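Local coordinates for coat protein (Papaya mosaic virus, PDB 4DOX) that forms the capsid of a flexible filamentous plant virus, probably by assembling in many copies into a helical coat around the viral RNA, at residues A[61-66]-A[76-81]. Numbering follows the deposited sequence.
Sequences LELVNF and TTVTGP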
ATOM      1  N   LEU A  61      -6.896  -3.860   4.773  1.00 28.21           N
ATOM      2  CA  LEU A  61      -5.673  -4.481   5.360  1.00 28.31           C
ATOM      3  C   LEU A  61      -5.593  -5.993   5.193  1.00 28.28           C
ATOM      4  O   LEU A  61      -4.515  -6.579   5.289  1.00 28.24           O
ATOM      5  CB  LEU A  61      -5.534  -4.175   6.842  1.00 28.89           C
ATOM      6  CG  LEU A  61      -4.591  -3.082   7.331  1.00 28.56           C
ATOM      7  CD1 LEU A  61      -3.568  -2.712   6.333  1.00 26.67           C
ATOM      8  CD2 LEU A  61      -5.431  -1.911   7.667  1.00 29.04           C
ATOM      9  N   GLU A  62      -6.746  -6.618   4.979  1.00 28.34           N
ATOM     10  CA  GLU A  62      -6.781  -8.046   4.751  1.00 28.84           C
ATOM     11  C   GLU A  62      -6.128  -8.394   3.428  1.00 27.47           C
ATOM     12  O   GLU A  62      -5.428  -9.398   3.330  1.00 27.34           O
ATOM     13  CB  GLU A  62      -8.204  -8.555   4.778  1.00 30.01           C
ATOM     14  CG  GLU A  62      -8.827  -8.481   6.152  1.00 34.35           C
ATOM     15  CD  GLU A  62     -10.282  -8.863   6.121  1.00 38.17           C
ATOM     16  OE1 GLU A  62     -10.643  -9.815   5.398  1.00 37.42           O
ATOM     17  OE2 GLU A  62     -11.066  -8.202   6.831  1.00 42.97           O
ATOM     18  N   LEU A  63      -6.339  -7.541   2.424  1.00 26.23           N
ATOM     19  CA  LEU A  63      -5.715  -7.731   1.125  1.00 24.94           C
ATOM     20  C   LEU A  63      -4.233  -7.408   1.250  1.00 24.76           C
ATOM     21  O   LEU A  63      -3.375  -8.147   0.714  1.00 25.73           O
ATOM     22  CB  LEU A  63      -6.382  -6.870   0.054  1.00 24.22           C
ATOM     23  CG  LEU A  63      -5.733  -6.762  -1.329  1.00 22.17           C
ATOM     24  CD1 LEU A  63      -5.705  -8.078  -2.044  1.00 18.68           C
ATOM     25  CD2 LEU A  63      -6.530  -5.809  -2.119  1.00 22.30           C
ATOM     26  N   VAL A  64      -3.935  -6.337   1.989  1.00 23.62           N
ATOM     27  CA  VAL A  64      -2.537  -5.967   2.257  1.00 22.94           C
ATOM     28  C   VAL A  64      -1.745  -7.093   2.910  1.00 23.31           C
ATOM     29  O   VAL A  64      -0.610  -7.384   2.504  1.00 23.85           O
ATOM     30  CB  VAL A  64      -2.432  -4.684   3.100  1.00 22.83           C
ATOM     31  CG1 VAL A  64      -0.990  -4.278   3.228  1.00 21.57           C
ATOM     32  CG2 VAL A  64      -3.295  -3.576   2.458  1.00 20.06           C
ATOM     33  N   ASN A  65      -2.334  -7.723   3.919  1.00 23.04           N
ATOM     34  CA  ASN A  65      -1.716  -8.862   4.541  1.00 23.64           C
ATOM     35  C   ASN A  65      -1.420  -9.935   3.515  1.00 24.33           C
ATOM     36  O   ASN A  65      -0.358 -10.527   3.517  1.00 24.93           O
ATOM     37  CB  ASN A  65      -2.655  -9.455   5.586  1.00 24.39           C
ATOM     38  CG  ASN A  65      -1.945 -10.456   6.533  1.00 24.04           C
ATOM     39  OD1 ASN A  65      -0.932 -10.134   7.191  1.00 25.10           O
ATOM     40  ND2 ASN A  65      -2.496 -11.656   6.618  1.00 20.82           N
ATOM     41  N   PHE A  66      -2.374 -10.199   2.628  1.00 25.23           N
ATOM     42  CA  PHE A  66      -2.224 -11.304   1.695  1.00 25.54           C
ATOM     43  C   PHE A  66      -1.004 -11.008   0.836  1.00 26.18           C
ATOM     44  O   PHE A  66      -0.202 -11.907   0.574  1.00 26.86           O
ATOM     45  CB  PHE A  66      -3.462 -11.480   0.804  1.00 25.13           C
ATOM     46  CG  PHE A  66      -3.237 -12.464  -0.307  1.00 24.56           C
ATOM     47  CD1 PHE A  66      -3.531 -13.813  -0.131  1.00 23.50           C
ATOM     48  CD2 PHE A  66      -2.652 -12.056  -1.511  1.00 22.17           C
ATOM     49  CE1 PHE A  66      -3.268 -14.732  -1.160  1.00 23.70           C
ATOM     50  CE2 PHE A  66      -2.403 -12.955  -2.532  1.00 21.61           C
ATOM     51  CZ  PHE A  66      -2.685 -14.294  -2.357  1.00 22.30           C
ATOM     52  N   THR A  76       0.109 -11.308  -9.653  1.00 44.60           N
ATOM     53  CA  THR A  76      -0.099 -12.127  -8.449  1.00 41.80           C
ATOM     54  C   THR A  76      -1.527 -12.685  -8.451  1.00 40.38           C
ATOM     55  O   THR A  76      -2.476 -11.953  -8.712  1.00 39.85           O
ATOM     56  CB  THR A  76       0.093 -11.278  -7.144  1.00 40.36           C
ATOM     57  OG1 THR A  76       1.486 -11.058  -6.900  1.00 40.99           O
ATOM     58  CG2 THR A  76      -0.476 -11.982  -5.948  1.00 37.92           C
ATOM     59  N   THR A  77      -1.672 -13.975  -8.158  1.00 39.37           N
ATOM     60  CA  THR A  77      -2.987 -14.603  -7.972  1.00 37.74           C
ATOM     61  C   THR A  77      -3.486 -14.448  -6.551  1.00 35.55           C
ATOM     62  O   THR A  77      -2.991 -15.075  -5.627  1.00 34.52           O
ATOM     63  CB  THR A  77      -2.925 -16.085  -8.326  1.00 38.97           C
ATOM     64  OG1 THR A  77      -2.110 -16.200  -9.489  1.00 40.97           O
ATOM     65  CG2 THR A  77      -4.329 -16.679  -8.597  1.00 36.95           C
ATOM     66  N   VAL A  78      -4.475 -13.593  -6.407  1.00 34.46           N
ATOM     67  CA  VAL A  78      -5.112 -13.358  -5.132  1.00 34.33           C
ATOM     68  C   VAL A  78      -6.177 -14.438  -4.832  1.00 35.64           C
ATOM     69  O   VAL A  78      -7.129 -14.642  -5.644  1.00 36.95           O
ATOM     70  CB  VAL A  78      -5.669 -11.906  -5.061  1.00 33.58           C
ATOM     71  CG1 VAL A  78      -6.243 -11.637  -3.703  1.00 32.17           C
ATOM     72  CG2 VAL A  78      -4.524 -10.925  -5.312  1.00 31.10           C
ATOM     73  N   THR A  79      -6.007 -15.148  -3.701  1.00 34.77           N
ATOM     74  CA  THR A  79      -6.962 -16.219  -3.327  1.00 35.65           C
ATOM     75  C   THR A  79      -7.559 -16.056  -1.917  1.00 34.96           C
ATOM     76  O   THR A  79      -7.076 -15.257  -1.098  1.00 33.61           O
ATOM     77  CB  THR A  79      -6.302 -17.614  -3.347  1.00 36.36           C
ATOM     78  OG1 THR A  79      -5.328 -17.674  -2.282  1.00 37.71           O
ATOM     79  CG2 THR A  79      -5.645 -17.898  -4.682  1.00 35.95           C
ATOM     80  N   GLY A  80      -8.576 -16.856  -1.622  1.00 35.14           N
ATOM     81  CA  GLY A  80      -9.132 -16.861  -0.282  1.00 35.55           C
ATOM     82  C   GLY A  80     -10.181 -15.790   0.024  1.00 35.74           C
ATOM     83  O   GLY A  80     -10.296 -14.774  -0.691  1.00 34.65           O
ATOM     84  N   PRO A  81     -10.962 -16.026   1.095  1.00 36.38           N
ATOM     85  CA  PRO A  81     -12.080 -15.164   1.494  1.00 36.99           C
ATOM     86  C   PRO A  81     -11.602 -13.921   2.254  1.00 36.38           C
ATOM     87  O   PRO A  81     -10.474 -13.899   2.744  1.00 36.34           O
ATOM     88  CB  PRO A  81     -12.878 -16.060   2.451  1.00 37.68           C
ATOM     89  CG  PRO A  81     -11.778 -16.919   3.101  1.00 37.65           C
ATOM     90  CD  PRO A  81     -10.796 -17.193   1.992  1.00 36.29           C
TER
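Phe66 carries this contact, and its ring reaches from helix 56-70 into the loop at residues 76-81. CB already points toward the loop, and CG anti to the backbone N (chi1 171°) carries the ring further out. The far rim of the ring meets the backbone of the loop. CZ lies 3.4 Å from the carbonyl O of Thr77, which sits at the ring edge, near its plane. The backbone N of Thr79 is 3.7 Å from the same CZ but approaches obliquely. On one side of the rim CE2 packs against Val78, 3.8 Å from its CA, and the methyl CG2 of Thr76 closes on the edge there. On the other side CE1 comes to 3.8 Å from Thr79 OG1, and the two side chains cross at about a right angle.

The two branches of Val78 act differently. CG2 meets Phe66 CE2 at 4.0 Å. CG1 stands 4.2 Å above one face of the ring, offset toward the rim, and touches CD1 of Leu63, one turn back on the helix, at 4.0 Å. The two methyls thus touch both helix side chains.

Helix 89-98 backs this cluster: Leu89 touches both Phe66 and Val78, and Val96 touches Leu63. Backbone hydrogen bonding between Gly80 and Leu89 ties the loop to that helix.

This is a surface contact in an all-helical coat protein, where a loop folds back on the helix it leaves. Leu63 is buried, while Thr77 and Thr79 are exposed. Residues 76-81 meet residues 61-66 through van der Waals packing alone, at the edge and over one face of a single ring. The Glu62 OE2 hydrogen bond to Ser83 adds a polar tie just beyond. Without directional bonds between the two segments, their fit rests on shape.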